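Local coordinates for protein glycoside hydrolase family 81 (Clostridium thermocellum, PDB 6FOP) that probably hydrolyses beta-1,3-glucans such as laminarin, acting as a family 81 glucanase of the bacterium's cellulosome, at residues 415-420 / 467-472; 477-482 / 488-493. One frame throughout, in Å; residues are numbered along the deposited sequence.

Contact 1: residues 415-420 / 467-472; sequences DHHFHY and LRNFDP. With CA (calcium ion), chain B.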
loop_
_atom_site.group_PDB
_atom_site.type_symbol
_atom_site.label_atom_id
_atom_site.label_comp_id
_atom_site.label_asym_id
_atom_site.label_seq_id
_atom_site.Cartn_x
_atom_site.Cartn_y
_atom_site.Cartn_z
ATOM N N ASP A 415 -10.342 4.391 -0.817
ATOM C CA ASP A 415 -9.840 4.478 -2.189
ATOM C C ASP A 415 -9.284 5.837 -2.619
ATOM O O ASP A 415 -9.185 6.094 -3.825
ATOM C CB ASP A 415 -10.921 4.074 -3.219
ATOM C CG ASP A 415 -11.454 2.660 -3.041
ATOM O OD1 ASP A 415 -10.954 1.932 -2.182
ATOM O OD2 ASP A 415 -12.412 2.297 -3.766
ATOM N N HIS A 416 -8.886 6.718 -1.708
ATOM C CA HIS A 416 -8.465 8.028 -2.199
ATOM C C HIS A 416 -7.243 7.932 -3.112
ATOM O O HIS A 416 -7.086 8.748 -4.031
ATOM C CB HIS A 416 -8.191 9.018 -1.068
ATOM C CG HIS A 416 -9.435 9.515 -0.401
ATOM N ND1 HIS A 416 -9.443 10.625 0.416
ATOM C CD2 HIS A 416 -10.704 9.050 -0.411
ATOM C CE1 HIS A 416 -10.674 10.842 0.853
ATOM N NE2 HIS A 416 -11.456 9.893 0.372
ATOM N N HIS A 417 -6.340 7.011 -2.815
ATOM C CA HIS A 417 -5.168 6.816 -3.677
ATOM C C HIS A 417 -5.566 6.404 -5.099
ATOM O O HIS A 417 -5.000 6.932 -6.071
ATOM C CB HIS A 417 -4.121 5.876 -3.028
ATOM C CG HIS A 417 -4.594 4.470 -2.765
ATOM N ND1 HIS A 417 -5.901 4.139 -2.504
ATOM C CD2 HIS A 417 -3.902 3.315 -2.717
ATOM C CE1 HIS A 417 -5.990 2.835 -2.304
ATOM N NE2 HIS A 417 -4.787 2.313 -2.428
ATOM N N PHE A 418 -6.557 5.509 -5.222
ATOM C CA PHE A 418 -7.011 5.079 -6.545
ATOM C C PHE A 418 -7.591 6.281 -7.297
ATOM O O PHE A 418 -7.303 6.480 -8.492
ATOM C CB PHE A 418 -8.118 4.034 -6.439
ATOM C CG PHE A 418 -7.732 2.746 -5.734
ATOM C CD1 PHE A 418 -6.428 2.299 -5.654
ATOM C CD2 PHE A 418 -8.741 1.941 -5.230
ATOM C CE1 PHE A 418 -6.144 1.061 -5.094
ATOM C CE2 PHE A 418 -8.454 0.736 -4.634
ATOM C CZ PHE A 418 -7.152 0.299 -4.577
ATOM N N HIS A 419 -8.463 7.044 -6.648
ATOM C CA HIS A 419 -9.123 8.143 -7.341
ATOM C C HIS A 419 -8.113 9.223 -7.693
ATOM O O HIS A 419 -8.039 9.703 -8.838
ATOM C CB HIS A 419 -10.190 8.809 -6.484
ATOM C CG HIS A 419 -11.423 8.021 -6.203
ATOM N ND1 HIS A 419 -11.472 6.690 -5.864
ATOM C CD2 HIS A 419 -12.694 8.470 -6.113
ATOM C CE1 HIS A 419 -12.727 6.360 -5.589
ATOM N NE2 HIS A 419 -13.479 7.422 -5.732
ATOM N N TYR A 420 -7.370 9.672 -6.693
ATOM C CA TYR A 420 -6.536 10.846 -6.871
ATOM C C TYR A 420 -5.282 10.558 -7.694
ATOM O O TYR A 420 -4.723 11.472 -8.273
ATOM C CB TYR A 420 -6.188 11.473 -5.537
ATOM C CG TYR A 420 -7.368 11.943 -4.707
ATOM C CD1 TYR A 420 -8.653 11.976 -5.188
ATOM C CD2 TYR A 420 -7.169 12.317 -3.377
ATOM C CE1 TYR A 420 -9.718 12.376 -4.408
ATOM C CE2 TYR A 420 -8.212 12.700 -2.590
ATOM C CZ TYR A 420 -9.493 12.715 -3.087
ATOM O OH TYR A 420 -10.562 13.086 -2.328
ATOM N N LEU A 467 1.185 9.362 5.563
ATOM C CA LEU A 467 1.053 8.248 4.614
ATOM C C LEU A 467 -0.256 7.490 4.732
ATOM O O LEU A 467 -0.287 6.284 5.071
ATOM C CB LEU A 467 2.254 7.297 4.734
ATOM C CG LEU A 467 3.652 7.828 4.470
ATOM C CD1 LEU A 467 4.665 6.699 4.587
ATOM C CD2 LEU A 467 3.753 8.527 3.103
ATOM N N ARG A 468 -1.348 8.172 4.416
ATOM C CA ARG A 468 -2.660 7.563 4.592
ATOM C C ARG A 468 -2.788 6.167 4.013
ATOM O O ARG A 468 -2.876 5.169 4.754
ATOM C CB ARG A 468 -3.797 8.452 4.076
ATOM C CG ARG A 468 -5.180 7.920 4.417
ATOM C CD ARG A 468 -6.302 8.597 3.656
ATOM N NE ARG A 468 -6.257 10.042 3.827
ATOM C CZ ARG A 468 -6.731 10.709 4.879
ATOM N NH1 ARG A 468 -7.320 10.083 5.910
ATOM N NH2 ARG A 468 -6.584 12.022 4.937
ATOM N N ASN A 469 -2.814 6.043 2.679
ATOM C CA ASN A 469 -3.138 4.733 2.114
ATOM C C ASN A 469 -2.027 3.687 2.209
ATOM O O ASN A 469 -2.320 2.483 2.301
ATOM C CB ASN A 469 -3.651 4.865 0.701
ATOM C CG ASN A 469 -4.979 5.579 0.669
ATOM O OD1 ASN A 469 -5.000 6.816 0.552
ATOM N ND2 ASN A 469 -6.068 4.858 0.814
ATOM N N PHE A 470 -0.769 4.123 2.254
ATOM C CA PHE A 470 0.347 3.195 2.249
ATOM C C PHE A 470 0.583 2.645 3.646
ATOM O O PHE A 470 0.598 3.435 4.604
ATOM C CB PHE A 470 1.605 3.861 1.741
ATOM C CG PHE A 470 2.717 2.895 1.447
ATOM C CD1 PHE A 470 2.610 2.016 0.356
ATOM C CD2 PHE A 470 3.874 2.883 2.183
ATOM C CE1 PHE A 470 3.632 1.129 0.060
ATOM C CE2 PHE A 470 4.899 2.005 1.873
ATOM C CZ PHE A 470 4.772 1.126 0.807
ATOM N N ASP A 471 0.836 1.341 3.766
ATOM C CA ASP A 471 1.218 0.675 5.041
ATOM C C ASP A 471 2.732 0.418 4.928
ATOM O O ASP A 471 3.172 -0.433 4.148
ATOM C CB ASP A 471 0.456 -0.625 5.165
ATOM C CG ASP A 471 0.768 -1.410 6.439
ATOM O OD1 ASP A 471 1.932 -1.348 6.896
ATOM O OD2 ASP A 471 -0.148 -2.160 6.875
ATOM N N PRO A 472 3.536 1.162 5.687
ATOM C CA PRO A 472 4.991 1.024 5.534
ATOM C C PRO A 472 5.558 -0.360 5.820
ATOM O O PRO A 472 6.636 -0.711 5.316
ATOM C CB PRO A 472 5.562 2.065 6.500
ATOM C CG PRO A 472 4.448 2.984 6.792
ATOM C CD PRO A 472 3.183 2.226 6.649
HETATM CA CA CA B . -0.964 4.307 6.091
HETATM O O HOH W 1 -8.546 6.727 1.275
HETATM O O HOH W 2 -2.100 2.342 5.237
HETATM O O HOH W 3 -0.428 2.521 7.656
HETATM O O HOH W 4 -2.649 4.925 7.655
HETATM O O HOH W 5 0.500 5.448 7.597
#
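A flat-on-flat stack between the imidazole of His-417 and the side-chain amide of Asn-469 makes this buried contact, which sets the first turn of helix 416-433 against a calcium-binding loop in the (alpha/alpha)6-barrel domain expected of family 81. The two planes are only 7° apart. Asn-469 CB lies over the ring in a CH-pi contact, 3.8 Å from its centroid, while the amide continues above ND1. There Asn-469 ND2 and His-417 ND1 are 3.4 Å apart, at a poor angle for a hydrogen bond. The His-417 ring is presented by a first torsion that places CG between backbone N and carbonyl carbon (chi1 62°), and its NE2 is tied to Gln-491 OE1; Phe-418 packs on the opposite face. Asparagine suits the place because its amide is flat and brings two N-H groups: ND2 donates to Trp-478 O and to a water, which in turn accepts from His-416 N, serving the beginning of the helix. Buried Asn-469 OD1, in contrast, has no polar partner in the model. Behind the stack the loop wraps round calcium, which takes the carbonyl oxygens of Leu-467, Arg-468 and Phe-470 plus four waters; Leu-467 O stands 2.3 Å from the ion.

Contact 2: residues 477-482 / 488-493; sequences SWASGH and GNNQAS. Unlike the reference sequence in segment 488-493: Ala-492 (reference Glu).
Trp-478 lays the six-membered half of its indole under Asn-489, whose CB rides over the ring face 3.9 Å from the centroid in a CH-pi contact. Ring and amide planes are turned 29° against each other, so the amide leans over the indole and runs on past Trp-478 CB. At the far rim Trp-478 CZ3 approaches Asn-489 O at 3.5 Å. The broad tryptophan can cover a neighbour's side chain and backbone at once, while its NE1 is anchored to Asp-471.

The amide of Asn-489 then grips the backbone of Ser-480 through both its oxygen and its nitrogen. Its ND2 donates to Ser-480 O at 2.9 Å, somewhat tilted from the carbonyl plane, and also reaches Ser-39 O. Asn-489 OD1 accepts from Ser-480 N at 3.0 Å, in plane on a lone pair, and takes a second bond from Asn-490 N at 2.8 Å. With chi1 at -146°, off a staggered value, the amide faces the Ser-480 backbone, and asparagine fits because one short group offers both donor and acceptor.

Strand 490-491 is an edge strand of a four-stranded antiparallel sheet. One flank pairs with strand 554-556; on the other, the loop 477-482 folds back against it, and Ala-479 N donates to Asn-490 O at 2.9 Å in a nearly straight bond (N-H...O 166°). The small methyl of Ala-479 sits beside Asn-490 O, 3.4 Å from CB, and probably suits this tight spot.

Farther along, Gln-491 reaches out extended, CG anti to the backbone N, and lies alongside Ser-477, whose O is 3.5 Å from Gln-491 NE2, at too poor an angle for a hydrogen bond. Its amide instead bonds outward, OE1 to His-417 and NE2 to Glu-527, which is also hydrogen-bonded to Ser-477 OG.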
loop_
_atom_site.group_PDB
_atom_site.type_symbol
_atom_site.label_atom_id
_atom_site.label_comp_id
_atom_site.label_asym_id
_atom_site.label_seq_id
_atom_site.Cartn_x
_atom_site.Cartn_y
_atom_site.Cartn_z
ATOM N N SER A 477 -0.501 -0.678 -0.106
ATOM C CA SER A 477 -1.588 0.161 0.275
ATOM C C SER A 477 -2.847 -0.578 0.680
ATOM O O SER A 477 -2.997 -1.792 0.416
ATOM C CB SER A 477 -1.846 1.170 -0.830
ATOM O OG SER A 477 -0.697 1.951 -1.079
ATOM N N TRP A 478 -3.749 0.170 1.312
ATOM C CA TRP A 478 -5.016 -0.346 1.775
ATOM C C TRP A 478 -6.161 0.530 1.267
ATOM O O TRP A 478 -6.096 1.775 1.302
ATOM C CB TRP A 478 -5.079 -0.362 3.286
ATOM C CG TRP A 478 -4.191 -1.344 3.994
ATOM C CD1 TRP A 478 -3.225 -1.029 4.903
ATOM C CD2 TRP A 478 -4.242 -2.773 3.961
ATOM N NE1 TRP A 478 -2.644 -2.158 5.416
ATOM C CE2 TRP A 478 -3.252 -3.245 4.862
ATOM C CE3 TRP A 478 -4.976 -3.710 3.229
ATOM C CZ2 TRP A 478 -3.058 -4.585 5.111
ATOM C CZ3 TRP A 478 -4.782 -5.051 3.481
ATOM C CH2 TRP A 478 -3.800 -5.475 4.402
ATOM N N ALA A 479 -7.208 -0.143 0.807
ATOM C CA ALA A 479 -8.354 0.527 0.204
ATOM C C ALA A 479 -9.408 1.005 1.177
ATOM O O ALA A 479 -9.985 2.075 0.978
ATOM C CB ALA A 479 -8.985 -0.366 -0.840
ATOM N N SER A 480 -9.687 0.219 2.233
ATOM C CA SER A 480 -10.817 0.549 3.123
ATOM C C SER A 480 -10.409 1.625 4.113
ATOM O O SER A 480 -9.398 1.485 4.781
ATOM C CB SER A 480 -11.263 -0.694 3.886
ATOM O OG SER A 480 -12.331 -0.407 4.764
ATOM N N GLY A 481 -11.223 2.672 4.251
ATOM C CA GLY A 481 -10.951 3.669 5.282
ATOM C C GLY A 481 -11.002 3.126 6.703
ATOM O O GLY A 481 -10.240 3.576 7.563
ATOM N N HIS A 482 -11.897 2.153 6.915
ATOM C CA HIS A 482 -12.286 1.702 8.242
ATOM C C HIS A 482 -11.892 0.274 8.598
ATOM O O HIS A 482 -11.879 -0.054 9.797
ATOM C CB HIS A 482 -13.803 1.893 8.415
ATOM C CG HIS A 482 -14.618 1.311 7.317
ATOM N ND1 HIS A 482 -14.829 -0.034 7.172
ATOM C CD2 HIS A 482 -15.192 1.892 6.246
ATOM C CE1 HIS A 482 -15.558 -0.258 6.096
ATOM N NE2 HIS A 482 -15.777 0.900 5.509
ATOM N N GLY A 488 -10.364 -7.937 8.029
ATOM C CA GLY A 488 -9.539 -6.749 8.146
ATOM C C GLY A 488 -9.624 -5.815 6.958
ATOM O O GLY A 488 -10.697 -5.658 6.362
ATOM N N ASN A 489 -8.527 -5.119 6.696
ATOM C CA ASN A 489 -8.465 -4.230 5.529
ATOM C C ASN A 489 -8.217 -5.077 4.286
ATOM O O ASN A 489 -7.943 -6.271 4.385
ATOM C CB ASN A 489 -7.451 -3.109 5.760
ATOM C CG ASN A 489 -7.879 -1.801 5.105
ATOM O OD1 ASN A 489 -8.279 -1.791 3.931
ATOM N ND2 ASN A 489 -7.794 -0.702 5.816
ATOM N N ASN A 490 -8.329 -4.437 3.111
ATOM C CA ASN A 490 -8.146 -5.113 1.846
ATOM C C ASN A 490 -7.534 -4.162 0.842
ATOM O O ASN A 490 -7.671 -2.962 0.951
ATOM C CB ASN A 490 -9.459 -5.664 1.277
ATOM C CG ASN A 490 -10.350 -4.576 0.759
ATOM O OD1 ASN A 490 -10.201 -4.147 -0.417
ATOM N ND2 ASN A 490 -11.284 -4.110 1.579
ATOM N N GLN A 491 -6.893 -4.749 -0.165
ATOM C CA GLN A 491 -6.623 -4.026 -1.406
ATOM C C GLN A 491 -6.792 -5.030 -2.561
ATOM O O GLN A 491 -6.203 -6.118 -2.529
ATOM C CB GLN A 491 -5.247 -3.341 -1.468
ATOM C CG GLN A 491 -5.008 -2.646 -2.817
ATOM C CD GLN A 491 -3.827 -1.723 -2.794
ATOM O OE1 GLN A 491 -3.991 -0.506 -2.582
ATOM N NE2 GLN A 491 -2.625 -2.271 -2.985
ATOM N N ALA A 492 -7.565 -4.623 -3.572
ATOM C CA ALA A 492 -7.708 -5.406 -4.822
ATOM C C ALA A 492 -6.665 -4.885 -5.834
ATOM O O ALA A 492 -5.627 -5.510 -6.022
ATOM C CB ALA A 492 -9.144 -5.361 -5.311
ATOM N N SER A 493 -6.892 -3.698 -6.395
ATOM C CA SER A 493 -6.014 -3.188 -7.435
ATOM C C SER A 493 -4.727 -2.553 -6.899
ATOM O O SER A 493 -4.669 -1.342 -6.603
ATOM C CB SER A 493 -6.734 -2.174 -8.314
ATOM O OG SER A 493 -5.832 -1.731 -9.358
#

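Overall arrangement
Both contacts are buried, their centres about 9 Å apart near the middle of the chain, and they share a seam. Asn-469 O lies 2.9 Å from Trp-478 N, probably a hydrogen bond, and Phe-418 CE1 packs 3.2 Å from Ser-493 O. Contact 1 joins a helix start to a metal-bound loop, with one stack and a water but no direct hydrogen bond between its segments. Contact 2 brings two neighbouring pieces of chain together over a larger area, 404 against 173 Å², through three direct hydrogen bonds. Each relies on an asparagine against an aromatic ring, nearly parallel to it in contact 1 and clearly tilted in contact 2.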